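Local coordinates for protein putative DD-carboxypeptidase TP_0574 (Treponema pallidum, PDB 1O75) that binds penicillin and shows zinc-dependent carboxypeptidase activity on synthetic depsipeptides, and may act as a D,D-carboxypeptidase that lowers peptidoglycan cross-linking, at residues A22-Q27 and S199-S204; Q66-V71 and M155-V160; D211-T216 and K236-S241; N254-R259 and I318-R323; G277-A282 and F302-G307. The protein carries 2 engineered substitutions. One frame throughout, in Å; residues are numbered along the deposited sequence. Where two conformers were deposited one is given.

Contact 1. Residues A22-Q27 and S199-S204; sequences AGELGQ and SARKVS
The carboxylate of Glu24 and the guanidinium of Arg201 are turned 55° against each other, and it is the aliphatic part of the arginine, not its charged end, that lies against the acid. The backbone N of Arg201 gives a hydrogen bond to Glu24 OE2 (2.8 Å), arriving on the syn side and 20° out of the plane. The other oxygen, Glu24 OE1, lies 3.4 Å from Arg201 CG. This is an acidic side chain on the last turn of helix 17-25 catching the peptide N-H of the loop that follows strand 197-198. With CG beside the backbone N (chi1 -59°) and a bend at chi2, the glutamate folds across to the loop although its CB does not head there. Lys190 on strand 190-194 makes a salt bridge to the same OE2 and also donates to Ser199 O, which probably stabilises the negative charge of Glu24. The guanidinium is occupied in another direction, with NH1 in a salt bridge to Asp324. Next to this polar grip the backbones come close. Gly23 CA approaches Ser199 C to 4.2 Å, an approach favoured by the lack of a side chain on the glycine. Gly26, with positive phi, is the first residue to leave the helical conformation. On the loop side Ser199 OG bonds to Ala200 O, and Ala200 CB rests 3.3 Å from Gly23 O.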
# COMPACT_ATOMS: atom_id res chain seq x y z
N ALA B 22 23.45 24.38 -8.13
CA ALA B 22 24.10 25.69 -8.20
C ALA B 22 23.52 26.54 -9.34
O ALA B 22 23.09 27.68 -9.13
CB ALA B 22 25.60 25.52 -8.41
N GLY B 23 23.52 25.99 -10.54
CA GLY B 23 23.00 26.73 -11.67
C GLY B 23 21.49 26.95 -11.65
O GLY B 23 21.01 27.94 -12.21
N GLU B 24 20.75 26.03 -11.03
CA GLU B 24 19.29 26.13 -10.98
C GLU B 24 18.84 27.23 -10.04
O GLU B 24 17.79 27.82 -10.25
CB GLU B 24 18.65 24.83 -10.46
CG GLU B 24 18.97 23.57 -11.29
CD GLU B 24 18.58 23.73 -12.75
OE1 GLU B 24 17.55 24.38 -13.04
OE2 GLU B 24 19.32 23.21 -13.62
N LEU B 25 19.61 27.47 -8.98
CA LEU B 25 19.23 28.48 -8.00
C LEU B 25 20.06 29.77 -8.15
O LEU B 25 19.91 30.70 -7.36
CB LEU B 25 19.39 27.91 -6.59
CG LEU B 25 18.65 26.57 -6.33
CD1 LEU B 25 19.03 26.04 -4.97
CD2 LEU B 25 17.14 26.79 -6.41
N GLY B 26 20.91 29.82 -9.18
CA GLY B 26 21.76 30.98 -9.38
C GLY B 26 22.70 31.19 -8.20
O GLY B 26 22.87 32.31 -7.74
N GLN B 27 23.30 30.12 -7.71
CA GLN B 27 24.22 30.20 -6.57
C GLN B 27 25.54 29.56 -6.98
O GLN B 27 25.82 29.42 -8.18
CB GLN B 27 23.64 29.45 -5.37
CG GLN B 27 22.35 30.03 -4.80
CD GLN B 27 22.56 31.38 -4.16
OE1 GLN B 27 23.67 31.72 -3.73
NE2 GLN B 27 21.48 32.18 -4.06
N SER B 199 25.43 25.19 -16.06
CA SER B 199 24.33 26.14 -16.12
C SER B 199 22.99 25.56 -15.67
O SER B 199 22.86 24.35 -15.46
CB SER B 199 24.15 26.60 -17.55
OG SER B 199 23.46 25.61 -18.29
N ALA B 200 22.00 26.45 -15.56
CA ALA B 200 20.64 26.04 -15.25
C ALA B 200 20.23 25.20 -16.45
O ALA B 200 20.69 25.45 -17.57
CB ALA B 200 19.71 27.26 -15.13
N ARG B 201 19.33 24.24 -16.23
CA ARG B 201 18.86 23.36 -17.28
C ARG B 201 17.95 24.09 -18.26
O ARG B 201 17.26 25.04 -17.90
CB ARG B 201 18.09 22.17 -16.65
CG ARG B 201 16.80 22.60 -15.87
CD ARG B 201 16.30 21.46 -14.94
NE ARG B 201 15.81 20.32 -15.72
CZ ARG B 201 14.55 20.21 -16.13
NH1 ARG B 201 13.67 21.16 -15.83
NH2 ARG B 201 14.18 19.16 -16.85
N LYS B 202 17.95 23.64 -19.50
CA LYS B 202 17.09 24.23 -20.50
C LYS B 202 15.87 23.31 -20.64
O LYS B 202 16.02 22.11 -20.80
CB LYS B 202 17.83 24.32 -21.84
CG LYS B 202 17.02 24.93 -22.96
CD LYS B 202 17.93 25.30 -24.12
CE LYS B 202 17.13 25.46 -25.40
NZ LYS B 202 15.91 26.30 -25.17
N VAL B 203 14.68 23.88 -20.56
CA VAL B 203 13.46 23.10 -20.69
C VAL B 203 13.04 22.99 -22.15
O VAL B 203 13.08 23.98 -22.88
CB VAL B 203 12.29 23.74 -19.91
CG1 VAL B 203 11.01 22.96 -20.16
CG2 VAL B 203 12.60 23.79 -18.40
N SER B 204 12.64 21.79 -22.56
CA SER B 204 12.16 21.59 -23.93
C SER B 204 10.69 21.18 -23.88
O SER B 204 10.27 20.43 -23.00
CB SER B 204 12.95 20.47 -24.63
OG SER B 204 12.25 20.06 -25.79

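Contact 2. Residues Q66-V71 and M155-V160; sequences QFQYAV and MKFVPV
Tyr69 and Met155 face each other as a non-hydrogen-bonded antiparallel pair where strand 69-85 begins to run along strand 143-163 in the large mixed sheet, just before the latter turns a corner at Lys156. The hydrogen bonds lie next to this pair. Lys156 N donates to Gln68 O (2.8 Å, 166° at the hydrogen), and a water also gives a proton to this carbonyl while accepting from Phe157 N, so Gln68 O joins two successive peptide groups of the second strand, one directly and one through the water. Charge enters through Lys156. Its chain, bent at chi3 (-62°), runs past the peptide of Tyr69 until NZ binds Gln66 O at 3.0 Å, tilted 15° from the carbonyl plane; Ser108 OG is a further partner of the ammonium group. Apolar contact is made by Met155 CG, 3.7 Å from Tyr69 CE1, the two side chains lying side by side and pointing the same way. The tyrosine hydroxyl continues to Asn256 O, tying this sheet to strand 255-262, and Tyr20 of helix 17-25 packs on Met155. The last kind of contact is of oxygens with a ring edge. Phe157 has Lys156 CB over the centre of one face, while carbonyl oxygens come to its edge near the ring plane: Phe67 O lies 3.5 Å from CE2, and Gln68 OE1 is only 3.1 Å from CD2.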
# COMPACT_ATOMS: atom_id res chain seq x y z
N GLN B 66 20.52 3.12 -6.31
CA GLN B 66 21.75 2.71 -7.01
C GLN B 66 21.66 2.86 -8.51
O GLN B 66 22.68 2.89 -9.20
CB GLN B 66 22.10 1.24 -6.67
CG GLN B 66 21.30 0.21 -7.48
CD GLN B 66 21.67 -1.22 -7.08
OE1 GLN B 66 22.77 -1.47 -6.62
NE2 GLN B 66 20.75 -2.16 -7.26
N PHE B 67 20.45 2.94 -9.03
CA PHE B 67 20.30 3.07 -10.46
C PHE B 67 20.60 4.46 -11.03
O PHE B 67 21.38 4.58 -11.99
CB PHE B 67 18.89 2.62 -10.85
CG PHE B 67 18.63 1.18 -10.54
CD1 PHE B 67 19.11 0.18 -11.38
CD2 PHE B 67 17.93 0.82 -9.39
CE1 PHE B 67 18.92 -1.18 -11.07
CE2 PHE B 67 17.73 -0.54 -9.06
CZ PHE B 67 18.22 -1.53 -9.91
N GLN B 68 20.00 5.49 -10.46
CA GLN B 68 20.18 6.86 -10.95
C GLN B 68 21.12 7.73 -10.13
O GLN B 68 21.55 8.79 -10.60
CB GLN B 68 18.82 7.57 -11.03
CG GLN B 68 17.97 7.17 -12.22
CD GLN B 68 18.35 7.94 -13.45
OE1 GLN B 68 19.11 7.32 -14.31
NE2 GLN B 68 17.97 9.11 -13.61
N TYR B 69 21.44 7.30 -8.91
CA TYR B 69 22.27 8.10 -8.02
C TYR B 69 23.64 7.50 -7.68
O TYR B 69 23.83 6.28 -7.78
CB TYR B 69 21.50 8.34 -6.71
CG TYR B 69 20.13 8.97 -6.95
CD1 TYR B 69 19.98 10.36 -7.08
CD2 TYR B 69 19.00 8.17 -7.11
CE1 TYR B 69 18.71 10.94 -7.36
CE2 TYR B 69 17.73 8.74 -7.39
CZ TYR B 69 17.61 10.12 -7.51
OH TYR B 69 16.39 10.67 -7.83
N ALA B 70 24.57 8.36 -7.27
CA ALA B 70 25.92 7.97 -6.86
C ALA B 70 25.75 7.61 -5.39
O ALA B 70 25.62 8.48 -4.53
CB ALA B 70 26.91 9.15 -7.02
N VAL B 71 25.75 6.32 -5.10
CA VAL B 71 25.50 5.85 -3.74
C VAL B 71 26.61 5.04 -3.10
O VAL B 71 27.28 4.26 -3.79
CB VAL B 71 24.25 4.93 -3.74
CG1 VAL B 71 23.99 4.38 -2.31
CG2 VAL B 71 23.06 5.69 -4.30
N MET B 155 23.50 12.76 -8.76
CA MET B 155 22.93 12.02 -9.87
C MET B 155 23.96 11.55 -10.88
O MET B 155 24.83 12.31 -11.31
CB MET B 155 21.86 12.90 -10.54
CG MET B 155 20.68 13.22 -9.59
SD MET B 155 19.91 14.79 -10.01
CE MET B 155 20.99 15.89 -9.06
N LYS B 156 23.86 10.28 -11.26
CA LYS B 156 24.82 9.71 -12.21
C LYS B 156 24.62 10.18 -13.63
O LYS B 156 25.59 10.36 -14.36
CB LYS B 156 24.79 8.17 -12.17
CG LYS B 156 25.32 7.56 -10.89
CD LYS B 156 25.50 6.03 -11.01
CE LYS B 156 24.18 5.34 -11.26
NZ LYS B 156 24.32 3.85 -11.51
N PHE B 157 23.36 10.38 -14.03
CA PHE B 157 23.03 10.78 -15.39
C PHE B 157 22.31 12.13 -15.59
O PHE B 157 21.08 12.21 -15.63
CB PHE B 157 22.19 9.66 -16.06
CG PHE B 157 22.77 8.28 -15.88
CD1 PHE B 157 23.98 7.93 -16.49
CD2 PHE B 157 22.14 7.35 -15.05
CE1 PHE B 157 24.55 6.66 -16.27
CE2 PHE B 157 22.70 6.08 -14.83
CZ PHE B 157 23.91 5.73 -15.44
N VAL B 158 23.10 13.18 -15.73
CA VAL B 158 22.58 14.51 -15.97
C VAL B 158 22.89 14.85 -17.44
O VAL B 158 24.05 14.81 -17.84
CB VAL B 158 23.28 15.56 -15.07
CG1 VAL B 158 22.77 16.97 -15.42
CG2 VAL B 158 23.03 15.24 -13.59
N PRO B 159 21.87 15.18 -18.25
CA PRO B 159 22.16 15.50 -19.65
C PRO B 159 22.93 16.83 -19.75
O PRO B 159 22.48 17.87 -19.24
CB PRO B 159 20.78 15.56 -20.30
CG PRO B 159 19.91 16.04 -19.17
CD PRO B 159 20.43 15.27 -17.98
N VAL B 160 24.10 16.78 -20.38
CA VAL B 160 24.91 17.98 -20.51
C VAL B 160 25.44 18.28 -21.91
O VAL B 160 25.47 17.40 -22.79
CB VAL B 160 26.13 17.96 -19.54
CG1 VAL B 160 25.66 18.02 -18.09
CG2 VAL B 160 26.97 16.69 -19.78
O HOH W 1 20.90 10.30 -12.81

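Contact 3. Residues D211-T216 and K236-S241; sequences DLVVDT and KRADGS
Val213 and Lys236 form a hydrogen-bonded antiparallel pair, each backbone N donating to the carbonyl of the other: Val213 N to Lys236 O at 2.9 Å and Lys236 N to Val213 O at 3.0 Å. Past the non-hydrogen-bonded pair of Leu212 and Arg237, Ala238 N reaches Asp211 O (2.8 Å). On the sheet face of Val213 and Lys236, Val213 CG2 meets Lys236 CG at 3.8 Å. The lysine, with CG between the backbone N and the carbonyl carbon (chi1 68°) and extended from there on, runs across the side chain of Asp215 at about a right angle. Its NZ stays 4.5 Å from Asp215 OD1, beyond a salt bridge, and a water lies between them, accepting from Lys236 NZ and 2.6 Å from Asp215 OD1.

Further out, strand 212-220 is broken by a classic bulge, Asp215 and Thr216 both facing Met234. At the other end a type I turn from Arg237 to Gly240 is followed by an overlapping Asx turn, in which Asp239 OD1 accepts from Ser241 N, while Arg237 holds the same carboxylate side-on through NE and NH2. Asp211 has a salt bridge to Arg323 in one of the arginine's two modelled conformers. The 212-220/229-237 hairpin is thus joined by backbone bonds at its open end, and its charges are paired mostly at the margins, where the acids probably remain ionised.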
# COMPACT_ATOMS: atom_id res chain seq x y z
N ASP B 211 5.36 10.28 -22.31
CA ASP B 211 5.29 11.36 -21.32
C ASP B 211 4.20 11.14 -20.27
O ASP B 211 3.11 10.66 -20.58
CB ASP B 211 5.03 12.72 -21.99
CG ASP B 211 6.26 13.29 -22.68
OD1 ASP B 211 7.40 12.99 -22.26
OD2 ASP B 211 6.08 14.05 -23.65
N LEU B 212 4.52 11.51 -19.03
CA LEU B 212 3.58 11.41 -17.92
C LEU B 212 3.05 12.78 -17.53
O LEU B 212 3.71 13.80 -17.75
CB LEU B 212 4.28 10.84 -16.68
CG LEU B 212 5.04 9.52 -16.75
CD1 LEU B 212 5.14 8.94 -15.36
CD2 LEU B 212 4.36 8.58 -17.67
N VAL B 213 1.86 12.79 -16.94
CA VAL B 213 1.22 13.99 -16.45
C VAL B 213 0.63 13.62 -15.09
O VAL B 213 0.58 12.43 -14.72
CB VAL B 213 0.09 14.48 -17.39
CG1 VAL B 213 0.68 14.93 -18.72
CG2 VAL B 213 -0.95 13.39 -17.59
N VAL B 214 0.16 14.62 -14.36
CA VAL B 214 -0.43 14.40 -13.06
C VAL B 214 -1.79 13.72 -13.18
O VAL B 214 -2.60 14.10 -14.02
CB VAL B 214 -0.65 15.75 -12.31
CG1 VAL B 214 -1.46 15.51 -11.02
CG2 VAL B 214 0.69 16.41 -12.02
N ASP B 215 -2.05 12.71 -12.35
CA ASP B 215 -3.36 12.07 -12.37
C ASP B 215 -4.10 12.79 -11.23
O ASP B 215 -5.11 13.46 -11.44
CB ASP B 215 -3.22 10.56 -12.10
CG ASP B 215 -4.56 9.84 -12.10
OD1 ASP B 215 -5.61 10.50 -12.25
OD2 ASP B 215 -4.56 8.60 -11.94
N THR B 216 -3.57 12.66 -10.01
CA THR B 216 -4.12 13.35 -8.84
C THR B 216 -2.97 13.65 -7.89
O THR B 216 -1.87 13.08 -8.02
CB THR B 216 -5.12 12.49 -8.04
OG1 THR B 216 -4.46 11.30 -7.58
CG2 THR B 216 -6.33 12.12 -8.89
N LYS B 236 -0.08 9.50 -14.51
CA LYS B 236 -0.75 8.77 -15.59
C LYS B 236 -0.08 9.21 -16.90
O LYS B 236 0.74 10.14 -16.91
CB LYS B 236 -2.26 9.03 -15.62
CG LYS B 236 -2.69 10.45 -15.99
CD LYS B 236 -4.21 10.60 -15.92
CE LYS B 236 -4.66 11.96 -16.47
NZ LYS B 236 -6.13 12.12 -16.37
N ARG B 237 -0.41 8.53 -17.99
CA ARG B 237 0.20 8.86 -19.26
C ARG B 237 -0.45 10.10 -19.85
O ARG B 237 -1.63 10.38 -19.60
CB ARG B 237 0.08 7.68 -20.23
CG ARG B 237 1.34 7.48 -21.07
CD ARG B 237 1.33 6.13 -21.80
NE ARG B 237 0.21 6.04 -22.73
CZ ARG B 237 -0.11 4.94 -23.40
NH1 ARG B 237 0.60 3.84 -23.23
NH2 ARG B 237 -1.16 4.95 -24.23
N ALA B 238 0.33 10.83 -20.65
CA ALA B 238 -0.15 12.07 -21.26
C ALA B 238 -1.49 11.92 -21.98
O ALA B 238 -2.32 12.82 -21.94
CB ALA B 238 0.93 12.64 -22.22
N ASP B 239 -1.72 10.78 -22.63
CA ASP B 239 -2.98 10.57 -23.33
C ASP B 239 -4.13 10.19 -22.42
O ASP B 239 -5.22 9.88 -22.90
CB ASP B 239 -2.82 9.52 -24.44
CG ASP B 239 -2.53 8.12 -23.90
OD1 ASP B 239 -2.31 7.95 -22.67
OD2 ASP B 239 -2.50 7.18 -24.72
N GLY B 240 -3.92 10.23 -21.11
CA GLY B 240 -5.00 9.88 -20.19
C GLY B 240 -5.00 8.43 -19.73
O GLY B 240 -5.70 8.08 -18.78
N SER B 241 -4.23 7.58 -20.41
CA SER B 241 -4.16 6.16 -20.05
C SER B 241 -3.49 5.93 -18.71
O SER B 241 -2.60 6.68 -18.31
CB SER B 241 -3.35 5.37 -21.09
OG SER B 241 -4.03 5.32 -22.32
O HOH W 2 -6.83 12.40 -13.51

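Contact 4. Residues N254-R259 and I318-R323; sequences NFNTVR and IANGYR
Ile318 O accepts two backbone protons, from Asn256 N at 2.8 Å and Thr257 N at 3.2 Å, both in the carbonyl plane. This double use marks the classic beta bulge in strand 255-262, where Asn256 and Thr257 together face one residue of strand 311-319. On one side of the bulge Ile318 N returns a bond to Thr257 O (2.8 Å); on the other Asn320 N donates to Asn254 O (2.8 Å), after which the chain reverses through a type II turn from Ala319 to Tyr322.

Three asparagine side chains gather at the bulge, Asn256 belonging to it. The amides of Asn254 and Asn320, their planes 62° apart, share a water that gives a proton to Asn254 OD1 and takes one from Asn320 ND2. Further partners lie outside: Asn254 ND2 bonds to Asp250 O, and Asn320 ND2 also reaches Phe157 O. Asn256 ND2 comes 3.2 Å from Asn320 OD1, the amides 84° apart, and makes a weak bond to Phe157 O.

Apolar contact centres on Ile318. With OG1 anti to N (chi1 -169°), Thr257 CG2 is turned to lie alongside Ile318 CD1 (4.0 Å), and Ala319 CB packs at 3.7 Å on Phe255 CA. Backbone carbonyls of two neighbouring elements take up side-chain amides of this polar bulge between the two inner strands of the sheet, which probably fixes Asn254 and Asn320.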
# COMPACT_ATOMS: atom_id res chain seq x y z
N ASN B 254 14.45 6.73 -14.55
CA ASN B 254 15.02 7.89 -15.23
C ASN B 254 14.81 9.17 -14.41
O ASN B 254 15.22 10.28 -14.81
CB ASN B 254 14.40 8.02 -16.62
CG ASN B 254 15.05 7.06 -17.60
OD1 ASN B 254 16.23 7.21 -17.92
ND2 ASN B 254 14.31 6.05 -18.03
N PHE B 255 14.16 9.02 -13.26
CA PHE B 255 13.89 10.16 -12.39
C PHE B 255 15.16 10.72 -11.76
O PHE B 255 15.99 9.99 -11.22
CB PHE B 255 12.95 9.76 -11.26
CG PHE B 255 12.71 10.85 -10.25
CD1 PHE B 255 11.75 11.84 -10.49
CD2 PHE B 255 13.41 10.87 -9.05
CE1 PHE B 255 11.49 12.83 -9.54
CE2 PHE B 255 13.16 11.85 -8.08
CZ PHE B 255 12.19 12.84 -8.33
N ASN B 256 15.27 12.05 -11.77
CA ASN B 256 16.42 12.68 -11.16
C ASN B 256 16.11 13.49 -9.90
O ASN B 256 16.62 13.19 -8.82
CB ASN B 256 17.09 13.62 -12.17
CG ASN B 256 18.14 12.93 -13.02
OD1 ASN B 256 18.79 12.01 -12.56
ND2 ASN B 256 18.33 13.40 -14.25
N THR B 257 15.25 14.50 -10.04
CA THR B 257 15.00 15.37 -8.89
C THR B 257 13.72 16.18 -8.99
O THR B 257 12.92 16.01 -9.93
CB THR B 257 16.26 16.27 -8.72
OG1 THR B 257 16.22 16.97 -7.48
CG2 THR B 257 16.38 17.27 -9.91
N VAL B 258 13.50 17.06 -8.00
CA VAL B 258 12.31 17.90 -7.97
C VAL B 258 12.66 19.32 -7.56
O VAL B 258 13.44 19.53 -6.62
CB VAL B 258 11.26 17.42 -6.92
CG1 VAL B 258 9.90 18.12 -7.17
CG2 VAL B 258 11.11 15.94 -6.96
N ARG B 259 12.08 20.29 -8.25
CA ARG B 259 12.29 21.69 -7.90
C ARG B 259 11.04 22.15 -7.15
O ARG B 259 9.92 21.82 -7.54
CB ARG B 259 12.44 22.54 -9.15
CG ARG B 259 12.69 24.03 -8.84
CD ARG B 259 12.52 24.87 -10.12
NE ARG B 259 12.76 26.29 -9.88
CZ ARG B 259 13.92 26.89 -10.13
NH1 ARG B 259 14.93 26.20 -10.63
NH2 ARG B 259 14.07 28.19 -9.88
N ILE B 318 11.65 16.21 -12.42
CA ILE B 318 12.65 16.18 -13.48
C ILE B 318 13.19 14.77 -13.72
O ILE B 318 13.78 14.16 -12.82
CB ILE B 318 13.78 17.15 -13.12
CG1 ILE B 318 13.19 18.58 -13.02
CG2 ILE B 318 14.89 17.08 -14.15
CD1 ILE B 318 14.10 19.56 -12.32
N ALA B 319 13.01 14.28 -14.94
CA ALA B 319 13.42 12.92 -15.29
C ALA B 319 13.97 12.88 -16.72
O ALA B 319 13.42 13.52 -17.61
CB ALA B 319 12.21 11.97 -15.17
N ASN B 320 15.03 12.11 -16.93
CA ASN B 320 15.66 12.00 -18.26
C ASN B 320 14.73 11.47 -19.32
O ASN B 320 14.12 10.43 -19.14
CB ASN B 320 16.91 11.10 -18.18
CG ASN B 320 18.03 11.73 -17.43
OD1 ASN B 320 18.07 13.06 -17.41
ND2 ASN B 320 18.89 11.03 -16.86
N GLY B 321 14.63 12.21 -20.43
CA GLY B 321 13.81 11.78 -21.54
C GLY B 321 12.33 12.02 -21.43
O GLY B 321 11.58 11.66 -22.34
N TYR B 322 11.90 12.62 -20.32
CA TYR B 322 10.50 12.90 -20.11
C TYR B 322 10.21 14.39 -19.97
O TYR B 322 11.05 15.16 -19.49
CB TYR B 322 9.99 12.23 -18.82
CG TYR B 322 9.88 10.72 -18.88
CD1 TYR B 322 11.00 9.92 -18.65
CD2 TYR B 322 8.67 10.10 -19.19
CE1 TYR B 322 10.91 8.51 -18.72
CE2 TYR B 322 8.57 8.69 -19.26
CZ TYR B 322 9.69 7.91 -19.02
OH TYR B 322 9.61 6.54 -19.08
N ARG B 323 9.02 14.78 -20.38
CA ARG B 323 8.59 16.16 -20.27
C ARG B 323 8.48 16.43 -18.76
O ARG B 323 8.18 15.51 -17.99
CB ARG B 323 7.23 16.32 -20.96
CG ARG B 323 6.76 17.75 -21.17
CD ARG B 323 5.68 17.82 -22.25
NE ARG B 323 4.41 17.23 -21.83
CZ ARG B 323 3.76 16.29 -22.51
NH1 ARG B 323 4.25 15.83 -23.64
NH2 ARG B 323 2.60 15.83 -22.06
O HOH W 3 18.48 8.14 -16.85

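Contact 5. Residues G277-A282 and F302-G307; sequences GTKHSA and FDRFKG
Arg304 sets out with CG between its backbone N and carbonyl carbon (chi1 62°) and stays extended to NE, which carries its guanidinium to Lys279; the lysine bends at chi3 (-69°) and lays CE over one face of that group, 3.7 Å from NH1 and offset toward the rim. The two side chains cross obliquely, with Lys279 NZ 3.9 Å from Arg304 NH1. Like charges at this distance are probably offset by acids and carbonyls nearby: NZ forms a salt bridge with Asp46 and also bonds to Met49 O and Asp51 O, while Arg304 NH2 has a salt bridge to Asp283 and a bond to Asp46 O. Ala282 CB comes to 3.7 Å from Arg304 NH2.

Both segments are loops that cross from one four-stranded antiparallel sheet of the domain to the other, one leading from strand 274-276 to 284-285 and the other from 293-298 to 311-319, an assembly consistent with the Ig-like sandwiches of the E-set clan. Phe305 follows the arginine, whose CG sits over the centre of its ring. Thr278 CG2 meets that ring at its edge, near the plane, 4.1 Å from CZ, while the threonine's OG1 bonds to Val258 O. A water links the loops through their backbones, accepting from Gly277 N (3.0 Å) and donating to Arg304 O (2.7 Å). Gly277 O, buried by the contact, has no polar partner and lies 3.4 Å from Phe305 CE1.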
# COMPACT_ATOMS: atom_id res chain seq x y z
N GLY B 277 15.98 23.58 -4.11
CA GLY B 277 16.41 22.35 -4.74
C GLY B 277 16.10 21.27 -3.71
O GLY B 277 15.80 21.60 -2.55
N THR B 278 16.16 20.00 -4.11
CA THR B 278 15.86 18.90 -3.19
C THR B 278 16.88 17.78 -3.37
O THR B 278 17.64 17.74 -4.35
CB THR B 278 14.49 18.30 -3.47
OG1 THR B 278 14.46 17.80 -4.82
CG2 THR B 278 13.36 19.36 -3.27
N LYS B 279 16.87 16.85 -2.42
CA LYS B 279 17.77 15.69 -2.47
C LYS B 279 16.89 14.46 -2.33
O LYS B 279 16.04 14.39 -1.45
CB LYS B 279 18.78 15.78 -1.33
CG LYS B 279 19.69 16.98 -1.48
CD LYS B 279 20.87 16.96 -0.53
CE LYS B 279 20.44 17.15 0.90
NZ LYS B 279 21.64 17.34 1.80
N HIS B 280 17.09 13.47 -3.20
CA HIS B 280 16.23 12.30 -3.12
C HIS B 280 16.44 11.55 -1.81
O HIS B 280 17.50 11.61 -1.22
CB HIS B 280 16.49 11.37 -4.31
CG HIS B 280 15.42 10.34 -4.48
ND1 HIS B 280 14.11 10.69 -4.69
CD2 HIS B 280 15.47 8.99 -4.44
CE1 HIS B 280 13.38 9.59 -4.78
NE2 HIS B 280 14.18 8.54 -4.63
N SER B 281 15.39 10.86 -1.37
CA SER B 281 15.38 10.09 -0.14
C SER B 281 15.12 11.01 1.04
O SER B 281 14.28 10.74 1.87
CB SER B 281 16.69 9.34 0.05
OG SER B 281 16.55 8.49 1.17
N ALA B 282 15.83 12.13 1.11
CA ALA B 282 15.57 13.05 2.20
C ALA B 282 14.29 13.86 1.92
O ALA B 282 13.47 14.06 2.81
CB ALA B 282 16.77 14.01 2.38
N PHE B 302 14.76 23.11 7.46
CA PHE B 302 16.01 22.68 6.85
C PHE B 302 16.70 23.87 6.22
O PHE B 302 16.04 24.76 5.69
CB PHE B 302 15.77 21.63 5.75
CG PHE B 302 15.27 20.28 6.26
CD1 PHE B 302 15.16 20.01 7.62
CD2 PHE B 302 14.94 19.28 5.34
CE1 PHE B 302 14.71 18.75 8.07
CE2 PHE B 302 14.51 18.03 5.77
CZ PHE B 302 14.39 17.76 7.14
N ASP B 303 18.02 23.91 6.25
CA ASP B 303 18.72 25.04 5.66
C ASP B 303 18.43 25.23 4.18
O ASP B 303 18.34 26.37 3.71
CB ASP B 303 20.23 24.92 5.85
CG ASP B 303 20.65 24.97 7.32
OD1 ASP B 303 19.89 25.50 8.16
OD2 ASP B 303 21.75 24.47 7.61
N ARG B 304 18.28 24.13 3.43
CA ARG B 304 18.01 24.27 2.00
C ARG B 304 16.61 24.80 1.70
O ARG B 304 16.30 25.07 0.54
CB ARG B 304 18.25 22.94 1.26
CG ARG B 304 17.36 21.75 1.67
CD ARG B 304 17.85 20.44 0.95
NE ARG B 304 17.17 19.26 1.49
CZ ARG B 304 17.49 18.67 2.64
NH1 ARG B 304 18.50 19.13 3.36
NH2 ARG B 304 16.75 17.67 3.12
N PHE B 305 15.78 24.92 2.72
CA PHE B 305 14.41 25.44 2.57
C PHE B 305 14.22 26.72 3.41
O PHE B 305 13.09 27.12 3.71
CB PHE B 305 13.37 24.38 2.99
CG PHE B 305 13.45 23.11 2.17
CD1 PHE B 305 13.52 23.18 0.79
CD2 PHE B 305 13.47 21.85 2.78
CE1 PHE B 305 13.61 22.01 0.00
CE2 PHE B 305 13.57 20.67 2.02
CZ PHE B 305 13.64 20.74 0.63
N LYS B 306 15.32 27.35 3.77
CA LYS B 306 15.27 28.56 4.59
C LYS B 306 14.30 29.60 4.02
O LYS B 306 14.44 29.99 2.87
CB LYS B 306 16.68 29.17 4.69
CG LYS B 306 16.74 30.34 5.66
CD LYS B 306 18.12 30.99 5.71
CE LYS B 306 18.06 32.29 6.52
NZ LYS B 306 19.41 32.84 6.82
N GLY B 307 13.33 30.00 4.82
CA GLY B 307 12.36 31.00 4.40
C GLY B 307 11.06 30.41 3.90
O GLY B 307 10.10 31.14 3.64
O HOH W 4 17.34 25.12 -1.91

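Contacts 1 and 2 belong to the N-terminal region, contact 2 nested within the loop that contact 1 closes; contacts 3, 4 and 5 follow in the region of the two four-stranded sheets, with contact 5 nested inside contact 4. Contact 4 is the hub. Its centre lies about 11 Å from that of contact 2 and about 14 to 17 Å from those of contacts 1, 3 and 5, and it touches all four. Tyr69 and Phe157 reach it from contact 2, and Thr278 of contact 5 bonds to Val258. Contacts 3 and 5 are about 27 Å apart, centre to centre. Segments 254-259 and 318-323 thus join the two regions by hydrogen bonds and packing.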